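Intimin (Escherichia coli O127:H6 str. E2348/69, PDB 6TQD) is an outer-membrane adhesin whose extracellular passenger of Ig-like domains probably carries the adhesive end outward from the bacterial cell for attachment to host cells. Local coordinates at residues L6-P11 and V79-Y84; H12-T17 and L96-L101; I24-K29 and Q60-I65; S30-D35 and D85-S90. One frame throughout, in Å; residues are numbered along the deposited sequence. Where two conformers were deposited one is given.

Interaction 1: L6-P11 and V79-Y84. With NA (sodium ion), chain I.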
loop_
_atom_site.group_PDB
_atom_site.type_symbol
_atom_site.label_atom_id
_atom_site.label_comp_id
_atom_site.label_asym_id
_atom_site.label_seq_id
_atom_site.Cartn_x
_atom_site.Cartn_y
_atom_site.Cartn_z
ATOM N N LEU A 6 -26.490 -22.563 -7.175
ATOM C CA LEU A 6 -25.404 -21.759 -7.736
ATOM C C LEU A 6 -24.756 -20.946 -6.632
ATOM O O LEU A 6 -25.449 -20.181 -5.952
ATOM C CB LEU A 6 -25.958 -20.825 -8.814
ATOM C CG LEU A 6 -24.946 -19.937 -9.524
ATOM C CD1 LEU A 6 -23.843 -20.778 -10.136
ATOM C CD2 LEU A 6 -25.649 -19.086 -10.573
ATOM N N SER A 7 -23.449 -21.100 -6.462
ATOM C CA SER A 7 -22.704 -20.317 -5.483
ATOM C C SER A 7 -21.401 -19.819 -6.097
ATOM O O SER A 7 -20.824 -20.451 -6.992
ATOM C CB SER A 7 -22.385 -21.126 -4.218
ATOM O OG SER A 7 -21.447 -22.152 -4.476
ATOM N N LEU A 8 -20.963 -18.648 -5.629
ATOM C CA LEU A 8 -19.686 -18.044 -5.990
ATOM C C LEU A 8 -18.977 -17.613 -4.713
ATOM O O LEU A 8 -19.568 -16.937 -3.866
ATOM C CB LEU A 8 -19.926 -16.821 -6.870
ATOM C CG LEU A 8 -18.704 -15.969 -7.220
ATOM C CD1 LEU A 8 -17.693 -16.750 -8.046
ATOM C CD2 LEU A 8 -19.145 -14.702 -7.965
ATOM N N ASN A 9 -17.718 -18.006 -4.571
ATOM C CA ASN A 9 -16.874 -17.549 -3.478
ATOM C C ASN A 9 -15.557 -17.049 -4.048
ATOM O O ASN A 9 -15.049 -17.598 -5.029
ATOM C CB ASN A 9 -16.615 -18.662 -2.453
ATOM C CG ASN A 9 -17.857 -18.980 -1.600
ATOM O OD1 ASN A 9 -18.783 -19.659 -2.052
ATOM N ND2 ASN A 9 -17.874 -18.496 -0.358
ATOM N N ILE A 10 -15.032 -15.993 -3.436
ATOM C CA ILE A 10 -13.752 -15.403 -3.804
ATOM C C ILE A 10 -12.849 -15.489 -2.588
ATOM O O ILE A 10 -12.923 -14.655 -1.690
ATOM C CB ILE A 10 -13.923 -13.953 -4.298
ATOM C CG1 ILE A 10 -14.945 -13.924 -5.446
ATOM C CG2 ILE A 10 -12.565 -13.378 -4.723
ATOM C CD1 ILE A 10 -15.149 -12.566 -6.088
ATOM N N PRO A 11 -12.008 -16.529 -2.504
ATOM C CA PRO A 11 -11.316 -16.822 -1.240
ATOM C C PRO A 11 -10.245 -15.819 -0.876
ATOM O O PRO A 11 -9.907 -15.716 0.307
ATOM C CB PRO A 11 -10.692 -18.202 -1.486
ATOM C CG PRO A 11 -10.567 -18.297 -2.968
ATOM C CD PRO A 11 -11.746 -17.561 -3.525
ATOM N N VAL A 79 -14.625 -4.156 -5.803
ATOM C CA VAL A 79 -15.322 -4.551 -7.017
ATOM C C VAL A 79 -16.181 -5.768 -6.676
ATOM O O VAL A 79 -15.979 -6.433 -5.659
ATOM C CB VAL A 79 -14.355 -4.886 -8.170
ATOM C CG1 VAL A 79 -13.422 -3.711 -8.446
ATOM C CG2 VAL A 79 -13.544 -6.132 -7.836
ATOM N N THR A 80 -17.158 -6.058 -7.542
ATOM C CA THR A 80 -18.082 -7.143 -7.280
ATOM C C THR A 80 -18.226 -8.039 -8.506
ATOM O O THR A 80 -18.179 -7.573 -9.645
ATOM C CB THR A 80 -19.476 -6.658 -6.838
ATOM O OG1 THR A 80 -19.954 -5.663 -7.744
ATOM C CG2 THR A 80 -19.418 -6.096 -5.426
ATOM N N ALA A 81 -18.441 -9.321 -8.252
ATOM C CA ALA A 81 -18.653 -10.304 -9.296
ATOM C C ALA A 81 -19.902 -11.103 -8.994
ATOM O O ALA A 81 -20.139 -11.490 -7.854
ATOM C CB ALA A 81 -17.494 -11.293 -9.366
ATOM N N ARG A 82 -20.666 -11.401 -10.035
ATOM C CA ARG A 82 -21.855 -12.224 -9.942
ATOM C C ARG A 82 -21.750 -13.305 -11.004
ATOM O O ARG A 82 -21.519 -13.005 -12.180
ATOM C CB ARG A 82 -23.108 -11.374 -10.159
ATOM C CG ARG A 82 -24.420 -12.108 -9.911
ATOM C CD ARG A 82 -25.626 -11.244 -10.266
ATOM N NE ARG A 82 -25.860 -10.091 -9.387
ATOM C CZ ARG A 82 -26.493 -10.143 -8.215
ATOM N NH1 ARG A 82 -26.915 -11.306 -7.735
ATOM N NH2 ARG A 82 -26.721 -9.037 -7.529
ATOM N N ALA A 83 -21.935 -14.555 -10.602
ATOM C CA ALA A 83 -21.948 -15.663 -11.548
ATOM C C ALA A 83 -23.369 -15.931 -12.017
ATOM O O ALA A 83 -24.329 -15.766 -11.261
ATOM C CB ALA A 83 -21.375 -16.918 -10.903
ATOM N N TYR A 84 -23.502 -16.338 -13.288
ATOM C CA TYR A 84 -24.771 -16.779 -13.837
ATOM C C TYR A 84 -24.612 -18.191 -14.391
ATOM O O TYR A 84 -23.582 -18.514 -15.012
ATOM C CB TYR A 84 -25.250 -15.905 -14.997
ATOM C CG TYR A 84 -25.779 -14.556 -14.588
ATOM C CD1 TYR A 84 -24.916 -13.527 -14.294
ATOM C CD2 TYR A 84 -27.145 -14.307 -14.512
ATOM C CE1 TYR A 84 -25.383 -12.287 -13.930
ATOM C CE2 TYR A 84 -27.625 -13.060 -14.148
ATOM C CZ TYR A 84 -26.728 -12.053 -13.862
ATOM O OH TYR A 84 -27.159 -10.787 -13.494
HETATM NA NA NA I . -13.189 -13.009 0.052
HETATM O O HOH W 1 -11.015 -13.110 1.125
HETATM O O HOH W 2 -12.975 -11.368 2.141
HETATM O O HOH W 3 -12.880 -11.512 -1.577
HETATM O O HOH W 4 -15.504 -12.309 -0.929
#
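Strand 6-9 and segment 79-84 of strand 76-85 run nearly antiparallel, 153° apart, with axes 7.3 Å from each other at closest approach and no hydrogen bond between them. L8 makes the central contact. Its CG stands anti to the backbone N (chi1 173°), and CD2 ends over the backbone of the other strand. L8 CD2 lies 3.4 Å from A81 O and 4.0 Å from A81 CB. The CB atoms of L8 and A83 meet at 4.3 Å. L6 has the same leucine shape and lays CD2 against the peptide after A83, with L6 CD2 3.6 Å from A83 O. I10 reaches the methyl of A81 with its terminal carbon, I10 CD1 to A81 CB being 4.2 Å. The two strands belong to different sheets of a beta sandwich, consistent with an Ig-like fold. Strand 6-9 is an outer strand that bonds to strand 21-30, while A81 and A83 lie on an inner strand of the facing sheet. The two alanines present only methyl groups, so the leucines of the opposite sheet can come close to the main chain. I37 and W39 of strand 34-40 also touch A81. After strand 6-9 the chain leaves the regular strand. There I10 O binds the sodium ion at 2.4 Å, together with four waters. One of these waters also donates a weak hydrogen bond to P11 O.

Interaction 2: H12-T17 and L96-L101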
loop_
_atom_site.group_PDB
_atom_site.type_symbol
_atom_site.label_atom_id
_atom_site.label_comp_id
_atom_site.label_asym_id
_atom_site.label_seq_id
_atom_site.Cartn_x
_atom_site.Cartn_y
_atom_site.Cartn_z
ATOM N N HIS A 12 -9.678 -15.114 -1.843
ATOM C CA HIS A 12 -8.526 -14.269 -1.582
ATOM C C HIS A 12 -8.737 -12.892 -2.187
ATOM O O HIS A 12 -9.097 -12.771 -3.358
ATOM C CB HIS A 12 -7.266 -14.889 -2.204
ATOM C CG HIS A 12 -6.988 -16.286 -1.741
ATOM N ND1 HIS A 12 -6.640 -16.584 -0.443
ATOM C CD2 HIS A 12 -7.025 -17.468 -2.401
ATOM C CE1 HIS A 12 -6.463 -17.888 -0.324
ATOM N NE2 HIS A 12 -6.694 -18.448 -1.497
ATOM N N ASP A 13 -8.473 -11.856 -1.393
ATOM C CA ASP A 13 -8.383 -10.510 -1.932
ATOM C C ASP A 13 -7.031 -10.341 -2.615
ATOM O O ASP A 13 -6.128 -11.168 -2.473
ATOM C CB ASP A 13 -8.576 -9.467 -0.835
ATOM C CG ASP A 13 -10.006 -9.435 -0.310
ATOM O OD1 ASP A 13 -10.952 -9.586 -1.120
ATOM O OD2 ASP A 13 -10.177 -9.258 0.913
ATOM N N ILE A 14 -6.899 -9.268 -3.375
ATOM C CA ILE A 14 -5.715 -9.029 -4.188
ATOM C C ILE A 14 -4.944 -7.854 -3.616
ATOM O O ILE A 14 -5.531 -6.815 -3.281
ATOM C CB ILE A 14 -6.077 -8.802 -5.665
ATOM C CG1 ILE A 14 -6.564 -10.128 -6.265
ATOM C CG2 ILE A 14 -4.904 -8.253 -6.435
ATOM C CD1 ILE A 14 -7.243 -9.996 -7.585
ATOM N N ASN A 15 -3.639 -8.053 -3.444
ATOM C CA ASN A 15 -2.687 -7.004 -3.079
ATOM C C ASN A 15 -1.554 -7.077 -4.083
ATOM O O ASN A 15 -0.938 -8.140 -4.243
ATOM C CB ASN A 15 -2.149 -7.254 -1.680
ATOM C CG ASN A 15 -3.248 -7.335 -0.640
ATOM O OD1 ASN A 15 -3.932 -6.352 -0.360
ATOM N ND2 ASN A 15 -3.410 -8.511 -0.051
ATOM N N GLY A 16 -1.304 -5.982 -4.795
ATOM C CA GLY A 16 -0.306 -6.007 -5.843
ATOM C C GLY A 16 0.316 -4.662 -6.128
ATOM O O GLY A 16 -0.181 -3.618 -5.719
ATOM N N THR A 17 1.403 -4.711 -6.890
ATOM C CA THR A 17 2.102 -3.504 -7.270
ATOM C C THR A 17 1.296 -2.767 -8.334
ATOM O O THR A 17 0.651 -3.375 -9.196
ATOM C CB THR A 17 3.461 -3.878 -7.871
ATOM O OG1 THR A 17 4.252 -4.555 -6.887
ATOM C CG2 THR A 17 4.232 -2.608 -8.295
ATOM N N LEU A 96 -14.754 -8.366 -4.019
ATOM C CA LEU A 96 -13.315 -8.550 -4.117
ATOM C C LEU A 96 -12.679 -7.198 -3.824
ATOM O O LEU A 96 -13.073 -6.191 -4.420
ATOM C CB LEU A 96 -12.923 -9.004 -5.518
ATOM C CG LEU A 96 -11.446 -9.008 -5.913
ATOM C CD1 LEU A 96 -10.644 -9.992 -5.072
ATOM C CD2 LEU A 96 -11.263 -9.311 -7.391
ATOM N N THR A 97 -11.708 -7.178 -2.918
ATOM C CA THR A 97 -10.989 -5.965 -2.555
ATOM C C THR A 97 -9.593 -6.025 -3.158
ATOM O O THR A 97 -8.878 -7.024 -2.991
ATOM C CB THR A 97 -10.933 -5.799 -1.037
ATOM O OG1 THR A 97 -12.272 -5.778 -0.508
ATOM C CG2 THR A 97 -10.218 -4.502 -0.653
ATOM N N ILE A 98 -9.227 -4.972 -3.875
ATOM C CA ILE A 98 -7.943 -4.871 -4.558
ATOM C C ILE A 98 -7.197 -3.691 -3.949
ATOM O O ILE A 98 -7.691 -2.556 -3.968
ATOM C CB ILE A 98 -8.136 -4.690 -6.071
ATOM C CG1 ILE A 98 -8.871 -5.914 -6.646
ATOM C CG2 ILE A 98 -6.804 -4.444 -6.783
ATOM C CD1 ILE A 98 -9.437 -5.708 -8.030
ATOM N N THR A 99 -6.017 -3.958 -3.405
ATOM C CA THR A 99 -5.181 -2.931 -2.797
ATOM C C THR A 99 -3.918 -2.778 -3.627
ATOM O O THR A 99 -3.266 -3.772 -3.963
ATOM C CB THR A 99 -4.830 -3.307 -1.363
ATOM O OG1 THR A 99 -6.045 -3.481 -0.615
ATOM C CG2 THR A 99 -4.002 -2.213 -0.707
ATOM N N VAL A 100 -3.564 -1.537 -3.929
ATOM C CA VAL A 100 -2.465 -1.201 -4.822
ATOM C C VAL A 100 -1.331 -0.653 -3.969
ATOM O O VAL A 100 -1.521 0.305 -3.202
ATOM C CB VAL A 100 -2.905 -0.170 -5.874
ATOM C CG1 VAL A 100 -1.729 0.259 -6.729
ATOM C CG2 VAL A 100 -3.998 -0.758 -6.737
ATOM N N LEU A 101 -0.163 -1.261 -4.103
ATOM C CA LEU A 101 1.067 -0.792 -3.485
ATOM C C LEU A 101 1.930 -0.094 -4.526
ATOM O O LEU A 101 1.836 -0.356 -5.724
ATOM C CB LEU A 101 1.834 -1.959 -2.872
ATOM C CG LEU A 101 1.211 -2.651 -1.654
ATOM C CD1 LEU A 101 0.060 -3.570 -2.043
ATOM C CD2 LEU A 101 2.263 -3.429 -0.890
HETATM O O HOH W 5 -13.012 -8.444 0.060
HETATM O O HOH W 6 -6.907 -6.088 -0.826
#
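D13 OD1 is held by two donors. A water gives it a hydrogen bond of 2.6 Å, and T97 N gives one of 3.1 Å. The T97 N bond is nearly straight at hydrogen, but it meets OD1 from above the carboxylate plane, 59° out of it. The same water is also bonded to T97 OG1, which has a further partner in K78 NZ. D13 CG lies beside its own backbone N (chi1 -69°), and this carries the carboxylate across to T97 in strand 90-101. From I14 onward the two strands are parallel and form one edge of a mixed sheet. T97 O accepts from I14 N, and I14 O receives T99 N at 2.9 Å. T99 O then takes G16 N, and G16 O takes L101 N at 2.9 Å. A second water is bonded to T99 OG1 and probably also donates to I14 O. N15 and T99 lie side by side on one face, with N15 OD1 3.3 Å from T99 CB. I14, I98 and L96 face the sandwich interior, where I14 CD1 meets L96 CD2 at 4.1 Å and I14 CB packs on I98 CG1. L101 CD1 lies 3.7 Å from G16 O. A parallel edge strand beside the last strand is a familiar feature of Ig-like sandwiches. Here the aspartate takes up a backbone N-H just before the regular pairing begins, so the polar pairing extends past the strand end.

Interaction 3: I24-K29 and Q60-I65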
loop_
_atom_site.group_PDB
_atom_site.type_symbol
_atom_site.label_atom_id
_atom_site.label_comp_id
_atom_site.label_asym_id
_atom_site.label_seq_id
_atom_site.Cartn_x
_atom_site.Cartn_y
_atom_site.Cartn_z
ATOM N N ILE A 24 -7.229 -13.578 -10.679
ATOM C CA ILE A 24 -8.308 -13.669 -9.707
ATOM C C ILE A 24 -8.745 -15.120 -9.604
ATOM O O ILE A 24 -9.010 -15.762 -10.623
ATOM C CB ILE A 24 -9.494 -12.797 -10.156
ATOM C CG1 ILE A 24 -9.095 -11.319 -10.222
ATOM C CG2 ILE A 24 -10.662 -12.999 -9.215
ATOM C CD1 ILE A 24 -10.011 -10.455 -11.053
ATOM N N GLN A 25 -8.821 -15.639 -8.385
ATOM C CA GLN A 25 -9.300 -16.993 -8.140
ATOM C C GLN A 25 -10.772 -16.952 -7.749
ATOM O O GLN A 25 -11.137 -16.329 -6.740
ATOM C CB GLN A 25 -8.472 -17.711 -7.079
ATOM C CG GLN A 25 -8.879 -19.161 -6.898
ATOM C CD GLN A 25 -8.077 -19.881 -5.834
ATOM O OE1 GLN A 25 -7.229 -19.287 -5.170
ATOM N NE2 GLN A 25 -8.338 -21.173 -5.673
ATOM N N LEU A 26 -11.609 -17.598 -8.562
ATOM C CA LEU A 26 -13.032 -17.752 -8.304
ATOM C C LEU A 26 -13.325 -19.219 -8.029
ATOM O O LEU A 26 -12.748 -20.111 -8.671
ATOM C CB LEU A 26 -13.840 -17.320 -9.533
ATOM C CG LEU A 26 -13.615 -15.898 -10.063
ATOM C CD1 LEU A 26 -14.500 -15.658 -11.293
ATOM C CD2 LEU A 26 -13.870 -14.861 -9.003
ATOM N N ILE A 27 -14.233 -19.482 -7.090
ATOM C CA ILE A 27 -14.670 -20.844 -6.784
ATOM C C ILE A 27 -16.177 -20.897 -7.011
ATOM O O ILE A 27 -16.952 -20.338 -6.225
ATOM C CB ILE A 27 -14.300 -21.267 -5.358
ATOM C CG1 ILE A 27 -12.777 -21.238 -5.173
ATOM C CG2 ILE A 27 -14.825 -22.664 -5.065
ATOM C CD1 ILE A 27 -12.307 -21.549 -3.767
ATOM N N VAL A 28 -16.589 -21.585 -8.075
ATOM C CA VAL A 28 -17.973 -21.670 -8.503
ATOM C C VAL A 28 -18.479 -23.083 -8.271
ATOM O O VAL A 28 -17.783 -24.061 -8.572
ATOM C CB VAL A 28 -18.104 -21.317 -9.998
ATOM C CG1 VAL A 28 -19.496 -21.652 -10.519
ATOM C CG2 VAL A 28 -17.768 -19.854 -10.235
ATOM N N LYS A 29 -19.698 -23.189 -7.758
ATOM C CA LYS A 29 -20.431 -24.451 -7.726
ATOM C C LYS A 29 -21.761 -24.196 -8.412
ATOM O O LYS A 29 -22.500 -23.299 -8.008
ATOM C CB LYS A 29 -20.670 -24.938 -6.297
ATOM C CG LYS A 29 -19.408 -25.273 -5.514
ATOM C CD LYS A 29 -18.584 -26.358 -6.189
ATOM C CE LYS A 29 -17.530 -26.922 -5.242
ATOM N NZ LYS A 29 -16.691 -25.859 -4.608
ATOM N N GLN A 60 -14.514 -18.528 -16.236
ATOM C CA GLN A 60 -14.249 -17.973 -14.914
ATOM C C GLN A 60 -12.824 -17.457 -14.750
ATOM O O GLN A 60 -12.384 -17.233 -13.612
ATOM C CB GLN A 60 -14.544 -18.974 -13.784
ATOM C CG GLN A 60 -13.646 -20.194 -13.753
ATOM C CD GLN A 60 -13.730 -20.932 -12.426
ATOM O OE1 GLN A 60 -12.908 -20.715 -11.533
ATOM N NE2 GLN A 60 -14.721 -21.790 -12.285
ATOM N N ASP A 61 -12.093 -17.256 -15.847
ATOM C CA ASP A 61 -10.680 -16.877 -15.797
ATOM C C ASP A 61 -10.565 -15.374 -16.022
ATOM O O ASP A 61 -10.602 -14.901 -17.163
ATOM C CB ASP A 61 -9.884 -17.651 -16.844
ATOM C CG ASP A 61 -8.392 -17.399 -16.749
ATOM O OD1 ASP A 61 -7.950 -16.802 -15.745
ATOM O OD2 ASP A 61 -7.663 -17.794 -17.683
ATOM N N TYR A 62 -10.397 -14.629 -14.930
ATOM C CA TYR A 62 -10.322 -13.180 -14.965
ATOM C C TYR A 62 -9.062 -12.700 -14.262
ATOM O O TYR A 62 -8.458 -13.414 -13.460
ATOM C CB TYR A 62 -11.556 -12.562 -14.286
ATOM C CG TYR A 62 -12.760 -12.642 -15.176
ATOM C CD1 TYR A 62 -13.576 -13.772 -15.179
ATOM C CD2 TYR A 62 -13.072 -11.611 -16.032
ATOM C CE1 TYR A 62 -14.665 -13.850 -16.022
ATOM C CE2 TYR A 62 -14.156 -11.665 -16.850
ATOM C CZ TYR A 62 -14.944 -12.802 -16.857
ATOM O OH TYR A 62 -16.035 -12.851 -17.690
ATOM N N GLN A 63 -8.679 -11.478 -14.585
ATOM C CA GLN A 63 -7.514 -10.847 -13.984
ATOM C C GLN A 63 -7.802 -9.369 -13.796
ATOM O O GLN A 63 -8.617 -8.777 -14.510
ATOM C CB GLN A 63 -6.275 -11.011 -14.867
ATOM C CG GLN A 63 -6.383 -10.348 -16.224
ATOM C CD GLN A 63 -5.356 -10.881 -17.220
ATOM O OE1 GLN A 63 -4.667 -11.868 -16.959
ATOM N NE2 GLN A 63 -5.235 -10.202 -18.350
ATOM N N ALA A 64 -7.116 -8.772 -12.837
ATOM C CA ALA A 64 -7.226 -7.351 -12.575
ATOM C C ALA A 64 -5.960 -6.671 -13.070
ATOM O O ALA A 64 -4.853 -7.150 -12.798
ATOM C CB ALA A 64 -7.410 -7.086 -11.081
ATOM N N ILE A 65 -6.135 -5.589 -13.816
ATOM C CA ILE A 65 -5.060 -4.670 -14.174
ATOM C C ILE A 65 -5.119 -3.543 -13.156
ATOM O O ILE A 65 -6.093 -2.791 -13.104
ATOM C CB ILE A 65 -5.218 -4.140 -15.600
ATOM C CG1 ILE A 65 -5.432 -5.293 -16.592
ATOM C CG2 ILE A 65 -3.998 -3.297 -15.972
ATOM C CD1 ILE A 65 -4.428 -6.410 -16.486
HETATM O O HOH W 7 -11.065 -15.527 -12.424
#
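I24 carries CG1 beside its own backbone N (chi1 -63°) and then extends, which sends CD1 along the strand 62-65 backbone. L26 has the same first torsion (chi1 -56°), and its CD1 reaches back to the carbonyl of Q60. I24 CD1 ends 3.7 Å from Q63 C, with Y62 CB and A64 CB a little farther away. L26 CD1 lies 3.5 Å from Q60 O and also touches Q60 CB. L26 and Q60 lie alongside each other, their chains running opposite ways, and V28 flanks the far end of the glutamine. One direct backbone bond joins the segments: I24 N donates to Y62 O at 3.0 Å, with the donor tilted 26° from the carbonyl plane. Next to it a water fills the place of further direct pairing. It donates to I24 O at 2.7 Å and, at a short distance, to Q60 O, and it accepts from Y62 N at 2.7 Å. The two chains thus part around a water that bonds backbone groups of both. The pairing belongs to an antiparallel sheet of the sandwich. In that sheet strand 21-30 lies between strand 6-9 and strand 62-65, and strand 50-53 closes the far edge. I51 touches I24, Y62 and A64 from that edge strand. Strand 34-40 of the facing sheet covers the contact, with W39 on I24 and Y62, and I37 on L26 and Y62.

Interaction 4: S30-D35 and D85-S90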
loop_
_atom_site.group_PDB
_atom_site.type_symbol
_atom_site.label_atom_id
_atom_site.label_comp_id
_atom_site.label_asym_id
_atom_site.label_seq_id
_atom_site.Cartn_x
_atom_site.Cartn_y
_atom_site.Cartn_z
ATOM N N SER A 30 -22.053 -24.977 -9.453
ATOM C CA SER A 30 -23.228 -24.743 -10.288
ATOM C C SER A 30 -23.871 -26.071 -10.658
ATOM O O SER A 30 -23.248 -26.900 -11.324
ATOM C CB SER A 30 -22.842 -23.997 -11.558
ATOM O OG SER A 30 -23.940 -23.877 -12.440
ATOM N N LYS A 31 -25.114 -26.266 -10.224
ATOM C CA LYS A 31 -25.850 -27.476 -10.594
ATOM C C LYS A 31 -26.099 -27.546 -12.097
ATOM O O LYS A 31 -26.048 -28.636 -12.690
ATOM C CB LYS A 31 -27.164 -27.532 -9.819
ATOM C CG LYS A 31 -28.035 -28.746 -10.132
ATOM C CD LYS A 31 -29.322 -28.719 -9.311
ATOM C CE LYS A 31 -30.262 -29.854 -9.708
ATOM N NZ LYS A 31 -31.569 -29.774 -8.994
ATOM N N TYR A 32 -26.420 -26.413 -12.727
ATOM C CA TYR A 32 -26.831 -26.393 -14.125
ATOM C C TYR A 32 -25.722 -25.988 -15.090
ATOM O O TYR A 32 -25.925 -26.069 -16.308
ATOM C CB TYR A 32 -28.050 -25.476 -14.318
ATOM C CG TYR A 32 -29.222 -25.891 -13.477
ATOM C CD1 TYR A 32 -29.766 -27.172 -13.599
ATOM C CD2 TYR A 32 -29.810 -25.018 -12.579
ATOM C CE1 TYR A 32 -30.830 -27.564 -12.822
ATOM C CE2 TYR A 32 -30.886 -25.404 -11.796
ATOM C CZ TYR A 32 -31.397 -26.682 -11.931
ATOM O OH TYR A 32 -32.473 -27.074 -11.158
ATOM N N GLY A 33 -24.556 -25.593 -14.596
ATOM C CA GLY A 33 -23.456 -25.218 -15.450
ATOM C C GLY A 33 -23.227 -23.718 -15.494
ATOM O O GLY A 33 -24.146 -22.944 -15.760
ATOM N N LEU A 34 -21.988 -23.306 -15.259
ATOM C CA LEU A 34 -21.656 -21.892 -15.289
ATOM C C LEU A 34 -21.762 -21.357 -16.709
ATOM O O LEU A 34 -21.298 -21.990 -17.666
ATOM C CB LEU A 34 -20.234 -21.683 -14.769
ATOM C CG LEU A 34 -19.682 -20.251 -14.783
ATOM C CD1 LEU A 34 -20.414 -19.360 -13.796
ATOM C CD2 LEU A 34 -18.175 -20.237 -14.507
ATOM N N ASP A 35 -22.405 -20.197 -16.850
ATOM C CA ASP A 35 -22.455 -19.493 -18.122
ATOM C C ASP A 35 -21.441 -18.359 -18.198
ATOM O O ASP A 35 -20.725 -18.232 -19.201
ATOM C CB ASP A 35 -23.878 -18.969 -18.378
ATOM C CG ASP A 35 -24.008 -18.266 -19.720
ATOM O OD1 ASP A 35 -24.076 -18.964 -20.746
ATOM O OD2 ASP A 35 -24.016 -17.014 -19.737
ATOM N N ASP A 85 -25.651 -19.003 -14.225
ATOM C CA ASP A 85 -25.669 -20.345 -14.802
ATOM C C ASP A 85 -26.399 -20.335 -16.143
ATOM O O ASP A 85 -26.928 -19.319 -16.595
ATOM C CB ASP A 85 -26.222 -21.374 -13.816
ATOM C CG ASP A 85 -27.715 -21.242 -13.553
ATOM O OD1 ASP A 85 -28.423 -20.582 -14.337
ATOM O OD2 ASP A 85 -28.179 -21.831 -12.550
ATOM N N ARG A 86 -26.423 -21.502 -16.786
ATOM C CA ARG A 86 -27.023 -21.627 -18.117
ATOM C C ARG A 86 -28.530 -21.454 -18.128
ATOM O O ARG A 86 -29.094 -21.294 -19.218
ATOM C CB ARG A 86 -26.645 -22.977 -18.733
ATOM C CG ARG A 86 -25.245 -23.014 -19.316
ATOM C CD ARG A 86 -24.941 -24.363 -19.965
ATOM N NE ARG A 86 -24.657 -25.404 -18.981
ATOM C CZ ARG A 86 -24.317 -26.653 -19.285
ATOM N NH1 ARG A 86 -24.222 -27.026 -20.554
ATOM N NH2 ARG A 86 -24.073 -27.530 -18.320
ATOM N N ASN A 87 -29.194 -21.499 -16.967
ATOM C CA ASN A 87 -30.627 -21.266 -16.840
ATOM C C ASN A 87 -30.955 -19.818 -16.501
ATOM O O ASN A 87 -32.133 -19.476 -16.374
ATOM C CB ASN A 87 -31.213 -22.154 -15.744
ATOM C CG ASN A 87 -31.236 -23.628 -16.124
ATOM O OD1 ASN A 87 -30.689 -24.025 -17.155
ATOM N ND2 ASN A 87 -31.886 -24.438 -15.302
ATOM N N GLY A 88 -29.947 -18.973 -16.323
ATOM C CA GLY A 88 -30.184 -17.583 -15.995
ATOM C C GLY A 88 -30.223 -17.260 -14.521
ATOM O O GLY A 88 -30.459 -16.097 -14.179
ATOM N N ASN A 89 -30.052 -18.246 -13.642
ATOM C CA ASN A 89 -29.923 -17.959 -12.220
ATOM C C ASN A 89 -28.581 -17.291 -11.978
ATOM O O ASN A 89 -27.630 -17.469 -12.735
ATOM C CB ASN A 89 -29.919 -19.244 -11.396
ATOM C CG ASN A 89 -31.211 -20.017 -11.516
ATOM O OD1 ASN A 89 -32.312 -19.515 -11.225
ATOM N ND2 ASN A 89 -31.088 -21.258 -11.953
ATOM N N SER A 90 -28.512 -16.506 -10.913
ATOM C CA SER A 90 -27.255 -15.890 -10.527
ATOM C C SER A 90 -26.889 -16.274 -9.101
ATOM O O SER A 90 -27.694 -16.820 -8.339
ATOM C CB SER A 90 -27.300 -14.381 -10.723
ATOM O OG SER A 90 -28.266 -13.787 -9.901
HETATM O O HOH W 8 -26.561 -23.591 -11.536
#
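D85 OD1 accepts two backbone N-H groups, N87 N and N89 N, both at 2.9 Å and from opposite faces of the carboxylate plane. The bond from N87 N makes an Asx turn, and D85 to G88 is also a type I beta turn. This turn joins strand 76-85 to strand 90-101 at one end of the sandwich. D85 OD2 uses its syn lone pair for N89 ND2 at 3.0 Å, in a straight bond that lies in the amide plane. Both carboxylate oxygens thus bind within the turn, alongside its backbone bonds. Across the contact, R86 N donates to G33 O at 2.9 Å. The guanidinium of R86 bends over to Y32 O, which receives weak bonds from NE at 3.0 Å and NH2 at 3.1 Å. G33 CA, which bears no side chain, lies at the edge of this guanidinium. A water links the segments as well: it donates to D85 OD2 at 2.6 Å and accepts from S30 OG and Y32 N. S30 OG in turn takes a weak bond from G33 N. Around these bonds lies the packing. D35 CB rests against the D85 carbonyl, and I5 touches both Y32 and D85. The Y32 ring has D85 OD2 at its edge and K31 CG over one face. Over the opposite face lies N87 ND2, 3.4 Å above the ring plane and offset toward the rim, with amide and ring planes 20° apart.

From the N terminus, strand 6-9 first meets strand 76-85 in interaction 1, closing a long loop across the sandwich. The chain then passes to strand 14-17, whose pairing with strand 90-101 in interaction 2 crosses that loop. Strand 21-30 follows. Its contact with 60-65, interaction 3, is nested within both earlier loops and ties together the sheet that also holds strand 6-9. Interaction 4 joins the turn after strand 21-30 to the turn after strand 76-85. It nests inside interaction 2 but crosses interactions 1 and 3. Interactions 1, 3 and 4 touch one another, and interaction 2 touches 1 and 3; only 2 and 4 do not meet, with nearest atoms about 15 Å apart.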